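Local coordinates for putative iron-uptake ABC transport system,periplasmic iron-binding protein (Campylobacter jejuni, PDB 3E13) that binds ferric iron and probably delivers it, as the periplasmic component, to an ABC transporter for iron uptake, at residues A[68-77]-A[90-98]. Numbering follows the deposited sequence.
Sequences KNLGLLSPVS and RDKDKEWFA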
loop_
_atom_site.group_PDB
_atom_site.type_symbol
_atom_site.label_atom_id
_atom_site.label_comp_id
_atom_site.label_asym_id
_atom_site.label_seq_id
_atom_site.Cartn_x
_atom_site.Cartn_y
_atom_site.Cartn_z
ATOM N N LYS A 68 -5.017 -2.819 -15.422
ATOM C CA LYS A 68 -5.709 -3.889 -16.052
ATOM C C LYS A 68 -6.861 -3.379 -16.913
ATOM O O LYS A 68 -6.995 -3.762 -18.082
ATOM C CB LYS A 68 -6.272 -4.858 -14.996
ATOM C CG LYS A 68 -7.033 -6.010 -15.620
ATOM C CD LYS A 68 -7.705 -6.860 -14.524
ATOM C CE LYS A 68 -8.448 -8.001 -15.152
ATOM N NZ LYS A 68 -9.318 -8.746 -14.205
ATOM N N ASN A 69 -7.650 -2.490 -16.330
ATOM C CA ASN A 69 -8.865 -2.042 -16.978
ATOM C C ASN A 69 -8.589 -1.024 -18.067
ATOM O O ASN A 69 -9.462 -0.810 -18.887
ATOM C CB ASN A 69 -9.866 -1.501 -15.974
ATOM C CG ASN A 69 -10.370 -2.592 -15.030
ATOM O OD1 ASN A 69 -10.303 -3.787 -15.341
ATOM N ND2 ASN A 69 -10.814 -2.169 -13.843
ATOM N N LEU A 70 -7.395 -0.430 -18.074
ATOM C CA LEU A 70 -6.924 0.401 -19.208
ATOM C C LEU A 70 -6.318 -0.451 -20.361
ATOM O O LEU A 70 -5.784 0.083 -21.360
ATOM C CB LEU A 70 -5.926 1.431 -18.697
ATOM C CG LEU A 70 -6.562 2.587 -17.943
ATOM C CD1 LEU A 70 -5.555 3.403 -17.197
ATOM C CD2 LEU A 70 -7.333 3.500 -18.959
ATOM N N GLY A 71 -6.314 -1.764 -20.201
ATOM C CA GLY A 71 -5.855 -2.683 -21.232
ATOM C C GLY A 71 -4.336 -2.812 -21.319
ATOM O O GLY A 71 -3.772 -3.163 -22.366
ATOM N N LEU A 72 -3.636 -2.538 -20.206
ATOM C CA LEU A 72 -2.193 -2.362 -20.235
ATOM C C LEU A 72 -1.435 -3.622 -19.808
ATOM O O LEU A 72 -0.242 -3.604 -19.879
ATOM C CB LEU A 72 -1.807 -1.221 -19.283
ATOM C CG LEU A 72 -2.404 0.144 -19.631
ATOM C CD1 LEU A 72 -2.071 1.128 -18.576
ATOM C CD2 LEU A 72 -1.950 0.620 -20.967
ATOM N N LEU A 73 -2.127 -4.641 -19.277
ATOM C CA LEU A 73 -1.423 -5.777 -18.678
ATOM C C LEU A 73 -1.694 -7.064 -19.456
ATOM O O LEU A 73 -2.563 -7.119 -20.312
ATOM C CB LEU A 73 -1.851 -5.951 -17.222
ATOM C CG LEU A 73 -1.822 -4.709 -16.299
ATOM C CD1 LEU A 73 -2.308 -5.020 -14.905
ATOM C CD2 LEU A 73 -0.474 -4.130 -16.223
ATOM N N SER A 74 -0.908 -8.101 -19.163
ATOM C CA SER A 74 -1.007 -9.350 -19.887
ATOM C C SER A 74 -1.043 -10.486 -18.871
ATOM O O SER A 74 -0.337 -10.414 -17.866
ATOM C CB SER A 74 0.252 -9.495 -20.702
ATOM O OG SER A 74 -0.025 -10.109 -21.907
ATOM N N PRO A 75 -1.836 -11.512 -19.127
ATOM C CA PRO A 75 -1.947 -12.604 -18.141
ATOM C C PRO A 75 -0.712 -13.465 -18.085
ATOM O O PRO A 75 -0.064 -13.728 -19.099
ATOM C CB PRO A 75 -3.158 -13.391 -18.616
ATOM C CG PRO A 75 -3.263 -13.112 -20.091
ATOM C CD PRO A 75 -2.698 -11.746 -20.297
ATOM N N VAL A 76 -0.425 -13.953 -16.860
ATOM C CA VAL A 76 0.664 -14.861 -16.579
ATOM C C VAL A 76 0.103 -16.058 -15.872
ATOM O O VAL A 76 -0.552 -15.915 -14.863
ATOM C CB VAL A 76 1.781 -14.187 -15.741
ATOM C CG1 VAL A 76 2.865 -15.157 -15.281
ATOM C CG2 VAL A 76 2.414 -13.048 -16.534
ATOM N N SER A 77 0.336 -17.245 -16.444
ATOM C CA SER A 77 -0.101 -18.517 -15.839
ATOM C C SER A 77 1.135 -19.224 -15.299
ATOM O O SER A 77 1.887 -19.848 -16.060
ATOM C CB SER A 77 -0.836 -19.429 -16.829
ATOM O OG SER A 77 -1.316 -20.598 -16.175
ATOM N N ARG A 90 -4.727 -12.498 -5.731
ATOM C CA ARG A 90 -4.287 -12.391 -7.131
ATOM C C ARG A 90 -5.511 -12.291 -8.034
ATOM O O ARG A 90 -6.609 -12.672 -7.643
ATOM C CB ARG A 90 -3.349 -13.539 -7.510
ATOM C CG ARG A 90 -3.890 -14.983 -7.259
ATOM C CD ARG A 90 -2.882 -16.029 -7.736
ATOM N NE ARG A 90 -3.024 -17.269 -6.988
ATOM C CZ ARG A 90 -3.910 -18.196 -7.282
ATOM N NH1 ARG A 90 -4.734 -18.049 -8.301
ATOM N NH2 ARG A 90 -3.965 -19.332 -6.535
ATOM N N ASP A 91 -5.335 -11.756 -9.249
ATOM C CA ASP A 91 -6.425 -11.566 -10.195
ATOM C C ASP A 91 -6.979 -12.897 -10.673
ATOM O O ASP A 91 -6.223 -13.776 -11.066
ATOM C CB ASP A 91 -5.822 -10.852 -11.407
ATOM C CG ASP A 91 -6.835 -10.477 -12.492
ATOM O OD1 ASP A 91 -8.045 -10.343 -12.212
ATOM O OD2 ASP A 91 -6.446 -10.231 -13.657
ATOM N N LYS A 92 -8.312 -13.028 -10.696
ATOM C CA LYS A 92 -8.924 -14.196 -11.275
ATOM C C LYS A 92 -8.501 -14.357 -12.732
ATOM O O LYS A 92 -8.337 -15.473 -13.209
ATOM C CB LYS A 92 -10.443 -14.126 -11.119
ATOM C CG LYS A 92 -11.103 -13.070 -11.930
ATOM C CD LYS A 92 -12.644 -13.157 -11.885
ATOM C CE LYS A 92 -13.248 -12.285 -12.991
ATOM N NZ LYS A 92 -14.727 -12.491 -13.095
ATOM N N ASP A 93 -8.280 -13.232 -13.409
ATOM C CA ASP A 93 -7.877 -13.220 -14.814
ATOM C C ASP A 93 -6.349 -13.214 -15.030
ATOM O O ASP A 93 -5.878 -13.084 -16.185
ATOM C CB ASP A 93 -8.501 -12.014 -15.527
ATOM C CG ASP A 93 -10.008 -12.009 -15.471
ATOM O OD1 ASP A 93 -10.628 -13.095 -15.650
ATOM O OD2 ASP A 93 -10.662 -10.978 -15.210
ATOM N N LYS A 94 -5.592 -13.393 -13.933
ATOM C CA LYS A 94 -4.157 -13.647 -13.958
ATOM C C LYS A 94 -3.313 -12.471 -14.471
ATOM O O LYS A 94 -2.206 -12.676 -14.925
ATOM C CB LYS A 94 -3.836 -14.894 -14.774
ATOM C CG LYS A 94 -4.538 -16.155 -14.277
ATOM C CD LYS A 94 -4.077 -17.328 -15.100
ATOM C CE LYS A 94 -5.076 -18.466 -15.147
ATOM N NZ LYS A 94 -4.596 -19.394 -16.237
ATOM N N GLU A 95 -3.802 -11.255 -14.303
ATOM C CA GLU A 95 -3.056 -10.084 -14.768
ATOM C C GLU A 95 -2.332 -9.335 -13.662
ATOM O O GLU A 95 -1.501 -8.496 -13.978
ATOM C CB GLU A 95 -3.938 -9.128 -15.606
ATOM C CG GLU A 95 -4.489 -9.832 -16.825
ATOM C CD GLU A 95 -5.115 -8.902 -17.854
ATOM O OE1 GLU A 95 -5.715 -9.442 -18.822
ATOM O OE2 GLU A 95 -4.947 -7.671 -17.727
ATOM N N TRP A 96 -2.621 -9.609 -12.390
ATOM C CA TRP A 96 -1.932 -8.930 -11.290
ATOM C C TRP A 96 -1.843 -9.893 -10.121
ATOM O O TRP A 96 -2.677 -10.752 -9.998
ATOM C CB TRP A 96 -2.575 -7.606 -10.858
ATOM C CG TRP A 96 -3.990 -7.677 -10.459
ATOM C CD1 TRP A 96 -5.044 -7.332 -11.223
ATOM C CD2 TRP A 96 -4.531 -8.140 -9.205
ATOM N NE1 TRP A 96 -6.218 -7.548 -10.543
ATOM C CE2 TRP A 96 -5.934 -8.056 -9.301
ATOM C CE3 TRP A 96 -3.973 -8.599 -8.011
ATOM C CZ2 TRP A 96 -6.780 -8.440 -8.267
ATOM C CZ3 TRP A 96 -4.811 -8.976 -6.983
ATOM C CH2 TRP A 96 -6.192 -8.892 -7.113
ATOM N N PHE A 97 -0.823 -9.692 -9.300
ATOM C CA PHE A 97 -0.458 -10.686 -8.236
ATOM C C PHE A 97 0.124 -9.928 -7.046
ATOM O O PHE A 97 1.004 -9.070 -7.216
ATOM C CB PHE A 97 0.607 -11.615 -8.755
ATOM C CG PHE A 97 0.161 -12.408 -9.939
ATOM C CD1 PHE A 97 0.333 -11.870 -11.217
ATOM C CD2 PHE A 97 -0.395 -13.665 -9.801
ATOM C CE1 PHE A 97 -0.131 -12.559 -12.355
ATOM C CE2 PHE A 97 -0.786 -14.389 -10.966
ATOM C CZ PHE A 97 -0.681 -13.799 -12.224
ATOM N N ALA A 98 -0.328 -10.216 -5.828
ATOM C CA ALA A 98 0.209 -9.512 -4.664
ATOM C C ALA A 98 1.606 -10.060 -4.356
ATOM O O ALA A 98 1.849 -11.305 -4.484
ATOM C CB ALA A 98 -0.662 -9.724 -3.455
HETATM O O HOH W 1 -5.034 -5.380 -19.255
HETATM O O HOH W 2 -4.763 -8.694 -21.337
HETATM O O HOH W 3 0.516 -9.927 -15.321
#
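Lys68 reaches from the last turn of helix 61-69 to two carboxylates of the type I beta turn 91-94. With CG anti to the backbone N (chi1 179°), its extended chain carries the ammonium to both. Asp91 comes from the opposite direction and takes Lys68 NZ on the syn side of OD1, at 2.9 Å. Asp93 crosses the Lys68 chain at about a right angle, and its OD2 receives Lys68 NZ at 2.8 Å through the anti lone pair. Asp91 OD1 also accepts the N-H of Asp93 from above the carboxylate plane, an Asx turn, while OD2 accepts Glu95 N through its anti lone pair. These bonds probably fix the carboxylate.

Glu95 crosses the lysine stem, its OE2 3.4 Å from Lys68 CG. One water accepts from Leu73 N and lies within bonding distance of Lys68 O and Glu95 OE2; another joins OE1 to Leu73 O. Val76 N donates to Lys94 O at 2.9 Å, and Val76 O meets the edge of the Phe97 ring, 3.4 Å from CZ.

Gly71 ends helix 61-69 in a Schellman motif, and the salt-bridge network ties that end to the turn. The contact joins the loop after the helix to the start of strand 97-109, away from the iron site. Leu73 and Val76 pack on strand 233-241, with which Ser74 and Phe97 form backbone bonds. Helix 247-257 covers Val76 and Phe97 through Met254.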